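Side-chain contacts in manganese lipoxygenase (Gaeumannomyces graminis, PDB 5FX8), which uses a manganese centre to oxygenate linoleic and alpha-linolenic acids to 11S- and 13R-hydroperoxy fatty acids, converting the 11S product of linoleic acid into the 13R form: residues A[529-532]-A[533-536]; A[106-109]-A[110-114]; A[483-486]-A[487-491]. All blocks are in the same frame, centred on the assembly; numbering follows the deposited sequence.

Interaction 1 of 3, residues A[529-532]-A[533-536]; sequences AVEQ and VSLL. With NAG (2-acetamido-2-deoxy-beta-D-glucopyranose), chain K.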
ATOM      1  N   ALA A 529       7.118   0.017 -19.847  1.00 19.05           N
ATOM      2  CA  ALA A 529       7.743   0.622 -18.682  1.00 17.42           C
ATOM      3  C   ALA A 529       6.781   1.547 -17.961  1.00 17.74           C
ATOM      4  O   ALA A 529       6.699   1.537 -16.726  1.00 15.87           O
ATOM      5  CB  ALA A 529       8.985   1.389 -19.106  1.00 16.78           C
ATOM      6  N   VAL A 530       6.057   2.368 -18.718  1.00 17.55           N
ATOM      7  CA  VAL A 530       5.023   3.196 -18.112  1.00 15.90           C
ATOM      8  C   VAL A 530       3.967   2.323 -17.467  1.00 15.28           C
ATOM      9  O   VAL A 530       3.378   2.690 -16.448  1.00 20.37           O
ATOM     10  CB  VAL A 530       4.421   4.148 -19.161  1.00 16.17           C
ATOM     11  CG1 VAL A 530       3.299   4.933 -18.590  1.00 16.66           C
ATOM     12  CG2 VAL A 530       5.470   5.094 -19.624  1.00 17.62           C
ATOM     13  N   GLU A 531       3.724   1.149 -18.028  1.00 15.96           N
ATOM     14  CA  GLU A 531       2.663   0.311 -17.501  1.00 16.96           C
ATOM     15  C   GLU A 531       3.105  -0.380 -16.221  1.00 15.20           C
ATOM     16  O   GLU A 531       2.288  -0.627 -15.321  1.00 19.59           O
ATOM     17  CB  GLU A 531       2.236  -0.692 -18.569  1.00 16.27           C
ATOM     18  CG  GLU A 531       0.744  -0.772 -18.816  1.00 19.94           C
ATOM     19  CD  GLU A 531       0.083   0.586 -19.010  1.00 26.02           C
ATOM     20  OE1 GLU A 531       0.114   1.104 -20.147  1.00 33.40           O
ATOM     21  OE2 GLU A 531      -0.489   1.123 -18.026  1.00 32.34           O
ATOM     22  N   GLN A 532       4.399  -0.690 -16.122  1.00 14.87           N
ATOM     23  CA  GLN A 532       4.928  -1.205 -14.872  1.00 12.82           C
ATOM     24  C   GLN A 532       4.872  -0.129 -13.799  1.00 12.38           C
ATOM     25  O   GLN A 532       4.278  -0.330 -12.732  1.00 12.27           O
ATOM     26  CB  GLN A 532       6.343  -1.736 -15.077  1.00 12.13           C
ATOM     27  CG  GLN A 532       7.143  -1.781 -13.787  1.00 11.20           C
ATOM     28  CD  GLN A 532       8.368  -2.681 -13.801  1.00 11.63           C
ATOM     29  OE1 GLN A 532       8.586  -3.483 -14.706  1.00 16.13           O
ATOM     30  NE2 GLN A 532       9.178  -2.541 -12.780  1.00 10.23           N
ATOM     31  N   VAL A 533       5.396   1.056 -14.098  1.00 11.91           N
ATOM     32  CA  VAL A 533       5.352   2.084 -13.073  1.00 13.66           C
ATOM     33  C   VAL A 533       3.911   2.410 -12.701  1.00 12.72           C
ATOM     34  O   VAL A 533       3.628   2.740 -11.555  1.00 12.62           O
ATOM     35  CB  VAL A 533       6.153   3.330 -13.500  1.00 13.03           C
ATOM     36  CG1 VAL A 533       6.165   4.335 -12.397  1.00 11.00           C
ATOM     37  CG2 VAL A 533       7.541   2.947 -13.759  1.00 12.02           C
ATOM     38  N   SER A 534       2.973   2.243 -13.625  1.00 13.18           N
ATOM     39  CA  SER A 534       1.589   2.609 -13.351  1.00 11.95           C
ATOM     40  C   SER A 534       0.899   1.585 -12.458  1.00 11.44           C
ATOM     41  O   SER A 534       0.108   1.954 -11.579  1.00 13.59           O
ATOM     42  CB  SER A 534       0.841   2.771 -14.657  1.00 13.80           C
ATOM     43  OG  SER A 534      -0.513   3.098 -14.407  1.00 20.32           O
ATOM     44  N   LEU A 535       1.192   0.299 -12.658  1.00 11.72           N
ATOM     45  CA  LEU A 535       0.683  -0.732 -11.754  1.00 11.45           C
ATOM     46  C   LEU A 535       1.274  -0.598 -10.342  1.00 11.41           C
ATOM     47  O   LEU A 535       0.554  -0.665  -9.330  1.00 10.98           O
ATOM     48  CB  LEU A 535       0.988  -2.100 -12.349  1.00 10.45           C
ATOM     49  CG  LEU A 535       0.629  -3.286 -11.470  1.00 12.36           C
ATOM     50  CD1 LEU A 535      -0.877  -3.412 -11.257  1.00 10.36           C
ATOM     51  CD2 LEU A 535       1.190  -4.514 -12.090  1.00 11.45           C
ATOM     52  N   LEU A 536       2.587  -0.403 -10.247  1.00 11.09           N
ATOM     53  CA  LEU A 536       3.184  -0.286  -8.923  1.00 11.37           C
ATOM     54  C   LEU A 536       2.721   1.001  -8.236  1.00 10.95           C
ATOM     55  O   LEU A 536       2.453   1.014  -7.025  1.00 12.77           O
ATOM     56  CB  LEU A 536       4.708  -0.380  -9.030  1.00 11.79           C
ATOM     57  CG  LEU A 536       5.225  -1.586  -9.825  1.00  9.31           C
ATOM     58  CD1 LEU A 536       6.729  -1.708  -9.852  1.00  9.02           C
ATOM     59  CD2 LEU A 536       4.608  -2.800  -9.254  1.00  7.72           C
TER
HETATM   60  C1  NAG K1009      -4.002   5.957 -19.949  1.00 17.55           C
HETATM   61  C2  NAG K1009      -3.138   4.728 -19.848  1.00 16.54           C
HETATM   62  C3  NAG K1009      -3.924   3.500 -20.278  1.00 17.55           C
HETATM   63  C4  NAG K1009      -5.189   3.393 -19.451  1.00 16.74           C
HETATM   64  C5  NAG K1009      -5.974   4.675 -19.605  1.00 14.37           C
HETATM   65  C6  NAG K1009      -7.206   4.718 -18.753  1.00 14.71           C
HETATM   66  C7  NAG K1009      -0.734   4.540 -20.284  1.00 21.99           C
HETATM   67  C8  NAG K1009       0.364   4.828 -21.250  1.00 20.23           C
HETATM   68  N2  NAG K1009      -1.957   4.900 -20.668  1.00 20.38           N
HETATM   69  O3  NAG K1009      -3.157   2.333 -20.047  1.00 19.45           O
HETATM   70  O4  NAG K1009      -5.960   2.280 -19.876  1.00 18.29           O
HETATM   71  O5  NAG K1009      -5.164   5.780 -19.193  1.00 16.54           O
HETATM   72  O6  NAG K1009      -7.815   5.990 -18.899  1.00 17.46           O
HETATM   73  O7  NAG K1009      -0.528   3.991 -19.222  1.00 24.79           O

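Interaction 2 of 3, residues A[106-109]-A[110-114]; sequences NQTA and TAYRE. With NAG (2-acetamido-2-deoxy-beta-D-glucopyranose), chain F; NAG (2-acetamido-2-deoxy-beta-D-glucopyranose), chain K.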
ATOM      1  N   ASN A 106      -9.641   7.102  -6.136  1.00 12.81           N
ATOM      2  CA  ASN A 106      -8.803   8.275  -6.339  1.00 13.23           C
ATOM      3  C   ASN A 106      -7.396   7.882  -6.805  1.00 14.24           C
ATOM      4  O   ASN A 106      -6.888   8.412  -7.802  1.00 17.77           O
ATOM      5  CB  ASN A 106      -8.808   9.061  -5.032  1.00 15.38           C
ATOM      6  CG  ASN A 106      -8.062  10.351  -5.088  1.00 21.77           C
ATOM      7  OD1 ASN A 106      -7.347  10.657  -6.020  1.00 25.80           O
ATOM      8  ND2 ASN A 106      -8.208  11.119  -4.031  1.00 29.60           N
ATOM      9  N   GLN A 107      -6.766   6.930  -6.125  1.00 12.05           N
ATOM     10  CA  GLN A 107      -5.412   6.570  -6.503  1.00 12.16           C
ATOM     11  C   GLN A 107      -5.363   5.928  -7.895  1.00 15.10           C
ATOM     12  O   GLN A 107      -4.418   6.166  -8.658  1.00 13.37           O
ATOM     13  CB  GLN A 107      -4.813   5.658  -5.445  1.00  9.65           C
ATOM     14  CG  GLN A 107      -3.410   5.156  -5.755  1.00 10.15           C
ATOM     15  CD  GLN A 107      -2.295   6.111  -5.351  1.00 11.23           C
ATOM     16  OE1 GLN A 107      -2.513   7.083  -4.658  1.00 10.85           O
ATOM     17  NE2 GLN A 107      -1.091   5.821  -5.795  1.00 10.67           N
ATOM     18  N   THR A 108      -6.379   5.141  -8.261  1.00 12.30           N
ATOM     19  CA  THR A 108      -6.360   4.506  -9.576  1.00 12.48           C
ATOM     20  C   THR A 108      -6.490   5.533 -10.688  1.00 14.17           C
ATOM     21  O   THR A 108      -5.701   5.536 -11.646  1.00 14.22           O
ATOM     22  CB  THR A 108      -7.479   3.490  -9.692  1.00 11.53           C
ATOM     23  OG1 THR A 108      -7.451   2.620  -8.575  1.00 17.07           O
ATOM     24  CG2 THR A 108      -7.272   2.670 -10.907  1.00 13.38           C
ATOM     25  N   ALA A 109      -7.499   6.403 -10.585  1.00 13.92           N
ATOM     26  CA  ALA A 109      -7.679   7.439 -11.589  1.00 13.09           C
ATOM     27  C   ALA A 109      -6.430   8.285 -11.710  1.00 15.20           C
ATOM     28  O   ALA A 109      -5.967   8.573 -12.817  1.00 17.78           O
ATOM     29  CB  ALA A 109      -8.881   8.304 -11.249  1.00 11.62           C
ATOM     30  N   THR A 110      -5.843   8.651 -10.576  1.00 15.79           N
ATOM     31  CA  THR A 110      -4.675   9.515 -10.599  1.00 16.23           C
ATOM     32  C   THR A 110      -3.523   8.843 -11.306  1.00 15.41           C
ATOM     33  O   THR A 110      -2.855   9.454 -12.140  1.00 16.29           O
ATOM     34  CB  THR A 110      -4.288   9.889  -9.178  1.00 15.57           C
ATOM     35  OG1 THR A 110      -5.391  10.536  -8.564  1.00 13.69           O
ATOM     36  CG2 THR A 110      -3.083  10.794  -9.182  1.00 16.24           C
ATOM     37  N   ALA A 111      -3.296   7.573 -10.991  1.00 14.84           N
ATOM     38  CA  ALA A 111      -2.184   6.842 -11.577  1.00 13.70           C
ATOM     39  C   ALA A 111      -2.332   6.717 -13.090  1.00 16.86           C
ATOM     40  O   ALA A 111      -1.356   6.861 -13.828  1.00 18.25           O
ATOM     41  CB  ALA A 111      -2.077   5.472 -10.927  1.00 12.61           C
ATOM     42  N   TYR A 112      -3.548   6.457 -13.572  1.00 16.79           N
ATOM     43  CA  TYR A 112      -3.750   6.394 -15.012  1.00 14.39           C
ATOM     44  C   TYR A 112      -3.494   7.746 -15.664  1.00 17.10           C
ATOM     45  O   TYR A 112      -2.823   7.830 -16.700  1.00 16.34           O
ATOM     46  CB  TYR A 112      -5.156   5.903 -15.294  1.00 13.23           C
ATOM     47  CG  TYR A 112      -5.265   4.421 -15.196  1.00 13.92           C
ATOM     48  CD1 TYR A 112      -4.259   3.619 -15.676  1.00 12.49           C
ATOM     49  CD2 TYR A 112      -6.376   3.819 -14.631  1.00 13.07           C
ATOM     50  CE1 TYR A 112      -4.345   2.268 -15.594  1.00 12.78           C
ATOM     51  CE2 TYR A 112      -6.469   2.465 -14.546  1.00 11.82           C
ATOM     52  CZ  TYR A 112      -5.440   1.688 -15.028  1.00 12.54           C
ATOM     53  OH  TYR A 112      -5.489   0.310 -14.986  1.00 15.62           O
ATOM     54  N   ARG A 113      -4.009   8.817 -15.066  1.00 17.99           N
ATOM     55  CA  ARG A 113      -3.746  10.149 -15.595  1.00 18.47           C
ATOM     56  C   ARG A 113      -2.237  10.453 -15.654  1.00 21.52           C
ATOM     57  O   ARG A 113      -1.711  10.852 -16.701  1.00 20.74           O
ATOM     58  CB  ARG A 113      -4.510  11.159 -14.754  1.00 19.69           C
ATOM     59  CG  ARG A 113      -4.407  12.566 -15.189  1.00 24.38           C
ATOM     60  CD  ARG A 113      -4.802  13.447 -14.041  1.00 30.92           C
ATOM     61  NE  ARG A 113      -5.968  12.895 -13.372  1.00 30.35           N
ATOM     62  CZ  ARG A 113      -6.292  13.163 -12.112  1.00 39.30           C
ATOM     63  NH1 ARG A 113      -5.522  13.981 -11.407  1.00 39.17           N
ATOM     64  NH2 ARG A 113      -7.381  12.616 -11.563  1.00 31.92           N
ATOM     65  N   GLU A 114      -1.505  10.203 -14.567  1.00 18.51           N
ATOM     66  CA  GLU A 114      -0.074  10.487 -14.570  1.00 19.60           C
ATOM     67  C   GLU A 114       0.721   9.503 -15.422  1.00 19.52           C
ATOM     68  O   GLU A 114       1.830   9.827 -15.852  1.00 20.28           O
ATOM     69  CB  GLU A 114       0.462  10.508 -13.125  1.00 16.87           C
ATOM     70  CG  GLU A 114      -0.355  11.419 -12.236  1.00 16.97           C
ATOM     71  CD  GLU A 114       0.322  11.839 -10.944  1.00 21.89           C
ATOM     72  OE1 GLU A 114       0.663  10.972 -10.130  1.00 23.60           O
ATOM     73  OE2 GLU A 114       0.505  13.050 -10.720  1.00 26.24           O
TER
HETATM   74  C1  NAG F   1      -7.529  12.374  -3.907  1.00 28.40           C
HETATM   75  C2  NAG F   1      -8.517  13.432  -3.443  1.00 29.40           C
HETATM   76  C3  NAG F   1      -7.804  14.748  -3.197  1.00 31.98           C
HETATM   77  C4  NAG F   1      -6.656  14.539  -2.219  1.00 31.41           C
HETATM   78  C5  NAG F   1      -5.730  13.438  -2.722  1.00 28.58           C
HETATM   79  C6  NAG F   1      -4.653  13.085  -1.726  1.00 27.33           C
HETATM   80  C7  NAG F   1     -10.838  13.236  -4.192  1.00 35.44           C
HETATM   81  C8  NAG F   1     -11.797  13.451  -5.322  1.00 42.61           C
HETATM   82  N2  NAG F   1      -9.576  13.600  -4.421  1.00 32.54           N
HETATM   83  O3  NAG F   1      -8.750  15.677  -2.680  1.00 33.67           O
HETATM   84  O4  NAG F   1      -5.911  15.736  -2.050  1.00 35.88           O
HETATM   85  O5  NAG F   1      -6.481  12.237  -2.947  1.00 24.59           O
HETATM   86  O6  NAG F   1      -5.219  12.732  -0.471  1.00 26.32           O
HETATM   87  O7  NAG F   1     -11.191  12.758  -3.122  1.00 34.87           O
HETATM   88  C1  NAG K1009      -4.002   5.957 -19.949  1.00 17.55           C
HETATM   89  C2  NAG K1009      -3.138   4.728 -19.848  1.00 16.54           C
HETATM   90  C3  NAG K1009      -3.924   3.500 -20.278  1.00 17.55           C
HETATM   91  C4  NAG K1009      -5.189   3.393 -19.451  1.00 16.74           C
HETATM   92  C5  NAG K1009      -5.974   4.675 -19.605  1.00 14.37           C
HETATM   93  C6  NAG K1009      -7.206   4.718 -18.753  1.00 14.71           C
HETATM   94  C7  NAG K1009      -0.734   4.540 -20.284  1.00 21.99           C
HETATM   95  C8  NAG K1009       0.364   4.828 -21.250  1.00 20.23           C
HETATM   96  N2  NAG K1009      -1.957   4.900 -20.668  1.00 20.38           N
HETATM   97  O3  NAG K1009      -3.157   2.333 -20.047  1.00 19.45           O
HETATM   98  O4  NAG K1009      -5.960   2.280 -19.876  1.00 18.29           O
HETATM   99  O5  NAG K1009      -5.164   5.780 -19.193  1.00 16.54           O
HETATM  100  O6  NAG K1009      -7.815   5.990 -18.899  1.00 17.46           O
HETATM  101  O7  NAG K1009      -0.528   3.991 -19.222  1.00 24.79           O

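Interaction 3 of 3, residues A[483-486]-A[487-491]; sequences QGSP and VKFSG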
ATOM      1  N   GLN A 483       2.711  -2.471  -0.934  1.00  8.08           N
ATOM      2  CA  GLN A 483       2.321  -1.079  -0.692  1.00  9.09           C
ATOM      3  C   GLN A 483       3.151  -0.186  -1.616  1.00 10.42           C
ATOM      4  O   GLN A 483       3.181  -0.444  -2.826  1.00 15.56           O
ATOM      5  CB  GLN A 483       2.426  -0.788   0.814  1.00  8.88           C
ATOM      6  CG  GLN A 483       1.602   0.406   1.309  1.00  9.11           C
ATOM      7  CD  GLN A 483       0.076   0.280   1.156  1.00  7.79           C
ATOM      8  OE1 GLN A 483      -0.543  -0.692   1.570  1.00  7.30           O
ATOM      9  NE2 GLN A 483      -0.524   1.298   0.605  1.00  8.65           N
ATOM     10  N   GLY A 484       3.820   0.854  -1.120  1.00 10.16           N
ATOM     11  CA  GLY A 484       4.573   1.741  -1.980  1.00  9.74           C
ATOM     12  C   GLY A 484       5.975   1.308  -2.261  1.00 10.13           C
ATOM     13  O   GLY A 484       6.709   1.973  -2.993  1.00 10.49           O
ATOM     14  N   SER A 485       6.371   0.182  -1.729  1.00 15.36           N
ATOM     15  CA  SER A 485       7.756  -0.246  -1.886  1.00 10.82           C
ATOM     16  C   SER A 485       8.129  -0.671  -3.303  1.00 10.86           C
ATOM     17  O   SER A 485       9.201  -0.313  -3.762  1.00 10.98           O
ATOM     18  CB  SER A 485       8.063  -1.361  -0.907  1.00  9.02           C
ATOM     19  OG  SER A 485       8.306  -0.769   0.332  1.00 10.29           O
ATOM     20  N   PRO A 486       7.323  -1.448  -4.020  1.00 10.00           N
ATOM     21  CA  PRO A 486       7.681  -1.712  -5.421  1.00 11.29           C
ATOM     22  C   PRO A 486       7.850  -0.444  -6.269  1.00 11.69           C
ATOM     23  O   PRO A 486       8.836  -0.336  -6.997  1.00 14.93           O
ATOM     24  CB  PRO A 486       6.525  -2.605  -5.892  1.00 10.39           C
ATOM     25  CG  PRO A 486       6.087  -3.292  -4.614  1.00  8.43           C
ATOM     26  CD  PRO A 486       6.210  -2.293  -3.561  1.00  8.53           C
ATOM     27  N   VAL A 487       6.948   0.536  -6.176  1.00 11.18           N
ATOM     28  CA  VAL A 487       7.117   1.728  -6.991  1.00 11.55           C
ATOM     29  C   VAL A 487       8.310   2.570  -6.533  1.00 11.94           C
ATOM     30  O   VAL A 487       8.975   3.190  -7.363  1.00 12.44           O
ATOM     31  CB  VAL A 487       5.809   2.552  -7.033  1.00 13.44           C
ATOM     32  CG1 VAL A 487       5.588   3.315  -5.763  1.00  9.79           C
ATOM     33  CG2 VAL A 487       5.802   3.509  -8.208  1.00  9.65           C
ATOM     34  N   LYS A 488       8.621   2.608  -5.233  1.00 13.71           N
ATOM     35  CA  LYS A 488       9.733   3.442  -4.753  1.00 12.87           C
ATOM     36  C   LYS A 488      11.099   2.745  -4.753  1.00 13.17           C
ATOM     37  O   LYS A 488      12.112   3.412  -4.946  1.00 13.10           O
ATOM     38  CB  LYS A 488       9.438   3.959  -3.343  1.00 12.08           C
ATOM     39  CG  LYS A 488       8.304   4.930  -3.290  1.00 13.37           C
ATOM     40  CD  LYS A 488       8.067   5.445  -1.893  1.00 16.59           C
ATOM     41  CE  LYS A 488       7.448   4.381  -1.007  1.00 23.07           C
ATOM     42  NZ  LYS A 488       7.067   4.762   0.408  1.00 23.45           N
ATOM     43  N   PHE A 489      11.168   1.432  -4.562  1.00 11.56           N
ATOM     44  CA  PHE A 489      12.437   0.729  -4.415  1.00 11.16           C
ATOM     45  C   PHE A 489      12.530  -0.556  -5.245  1.00 11.22           C
ATOM     46  O   PHE A 489      13.409  -0.670  -6.086  1.00 14.56           O
ATOM     47  CB  PHE A 489      12.684   0.409  -2.936  1.00 12.05           C
ATOM     48  CG  PHE A 489      12.320   1.539  -1.985  1.00 12.73           C
ATOM     49  CD1 PHE A 489      13.143   2.652  -1.845  1.00 14.41           C
ATOM     50  CD2 PHE A 489      11.155   1.482  -1.222  1.00 12.84           C
ATOM     51  CE1 PHE A 489      12.808   3.675  -0.983  1.00 12.61           C
ATOM     52  CE2 PHE A 489      10.822   2.495  -0.371  1.00 13.29           C
ATOM     53  CZ  PHE A 489      11.658   3.598  -0.248  1.00 13.37           C
ATOM     54  N   SER A 490      11.629  -1.518  -5.030  1.00 11.48           N
ATOM     55  CA  SER A 490      11.758  -2.885  -5.540  1.00 10.03           C
ATOM     56  C   SER A 490      11.490  -3.000  -7.029  1.00 12.96           C
ATOM     57  O   SER A 490      11.920  -3.973  -7.655  1.00 12.78           O
ATOM     58  CB  SER A 490      10.764  -3.809  -4.869  1.00  9.43           C
ATOM     59  OG  SER A 490      10.997  -3.900  -3.511  1.00 21.54           O
ATOM     60  N   GLY A 491      10.672  -2.108  -7.577  1.00 12.08           N
ATOM     61  CA  GLY A 491      10.334  -2.171  -8.969  1.00 11.49           C
ATOM     62  C   GLY A 491      10.644  -0.898  -9.717  1.00 11.10           C
ATOM     63  O   GLY A 491       9.861  -0.461 -10.545  1.00 10.17           O
TER
HETATM   64  O   HOH W   1       4.326  -0.028  -5.010  1.00  9.39           O

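Interaction 1 of 3, residues A[529-532]-A[533-536]
The side-chain amide of Gln532, which crosses the end of Leu536 at an angle, is held by three hydrogen bonds: NE2 gives its hydrogens to the carbonyls of Gly491 and His496, and OE1 accepts from the backbone N of Ala498. A buried amide is thereby satisfied at both ends and its rotation is fixed. The chain reaches these partners because CG stands nearly anti to the backbone N (chi1 158°) and the rest runs out extended. On the way it passes Leu536, whose CD1 lies 4.0 Å from Gln532 CG and 3.9 Å from Gln532 NE2. In the backbone of the same pair, Leu536 N donates to Gln532 O at 3.0 Å, almost straight at 176°. Val533 N to Ala529 O, also 3.0 Å, repeats this link at the start of the eight residues.

The other side of the helix meets sugar and protein. Val530 CG1 comes to 4.0 Å from C8 of the chain K acetylglucosamine, and the same side chain packs on Ala115, Phe119 and Ile122 of helix 86-124. The Glu531 carboxylate lies close to the sugar acetamide, though its oxygens and O7 are all acceptors. Ser534 OG is hydrogen-bonded to Arg538 NH2, one turn on.

Such i to i+4 pairing is the signature of an alpha-helix, here a largely buried one of the lipoxygenase domain, with the side chain of Leu536 about 7 Å from that of the manganese ligand Asn482.

Interaction 2 of 3, residues A[106-109]-A[110-114]
Asn106 and Thr110 lie alongside one another, and Thr110 grips the Asn106 carbonyl twice. Asn106 O accepts the Thr110 hydroxyl, OG1, at 2.7 Å and the Thr110 backbone N at 3.0 Å. The two donors arrive from opposite faces of the carbonyl plane, the hydroxyl 38° out of it. A chi1 of -58° sets OG1 beside its own backbone N and turns it back to the preceding turn. Asn106 ND2 is joined covalently to C1 of the chain F sugar.

Two residues further on, Thr108 and Tyr112 run side by side, with the methyl CG2 of Thr108 3.7 Å from Tyr112 CE2. C6 of the chain K sugar sits 4.0 Å above one face of the Tyr112 ring, toward its rim, and Tyr112 OH of the second subunit is hydrogen-bonded to that sugar.

Farther out, Gln107 holds the helix to its surroundings: NE2 is hydrogen-bonded to Ala537 O and Ser145 O, and OE1 accepts from Ala542 N and Gln543 NE2. Asn106-Gln107-Thr108 is an N-glycosylation sequon, and its threonine hydroxyl bonds Ala104 O. The chemistry divides the polar groups: both threonine hydroxyls turn back onto helix carbonyls, while the asparagine amide nitrogen is committed to the glycan.

Interaction 3 of 3, residues A[483-486]-A[487-491]
Ser485 O takes two backbone donors at once, Phe489 N at 2.7 Å and Ser490 N at 3.0 Å. The first is the ordinary i to i+4 link and the second spans five residues, so the turn widens here. Gly491 N repeats the longer spacing by bonding Pro486 O, and it does so in the plane of the carbonyl, on a lone pair, with a C=O...N angle of 129°.

At the start of the short helix the accounting differs. Gly484 O is bonded by Lys488 N at 3.0 Å. Val487 N is served by a water, to which it donates at 2.9 Å, and this water in turn donates to Gln483 O. The water therefore bridges a pair of groups four residues apart, while Pro486 brings no N-H that would need a partner.

The Lys488 chain runs past Gly484, its CE 3.2 Å from Gly484 O, and the bend at chi3 (-72°) folds its end along this glycine; NZ then forms a salt bridge with Glu148. Val487 CG1 also comes up to Gly484, 3.3 Å from its O. Ser485 OG is hydrogen-bonded to His479 O and more weakly to Val480 O, and lies 3.9 Å from Phe489 CD2. The Phe489 ring, with Lys488 CB over the centre of one face, meets Trp604 at about 55°. Gln483 OE1 is hydrogen-bonded to Ser617 OG, next to the C-terminal Val618.

The result is a short helix ending in a pi-type turn. The segment begins directly after the manganese ligand Asn482, and the helix two residues later; the side chain of Pro486 lies about 8 Å from the manganese ion, so this turn flanks the catalytic site of the lipoxygenase.

From the N terminus, interaction 2 comes first, on helix 86-124, followed by interaction 3 on helix 485-490 and interaction 1 on helix 526-539. Each is local, spanning eight or nine consecutive residues; none closes a long loop, and none nests within or crosses another. Their connection is in space. Interaction 1 lies between the others: Ser534 packs against Ala111 and Tyr112, and Leu536 against Pro486 and Val487. Interactions 2 and 3 are not in touch, their centres about 17 Å apart. Helix 526-539 therefore lies between the glycosylated helix 86-124 and the turn beside the manganese ligand Asn482, touching both.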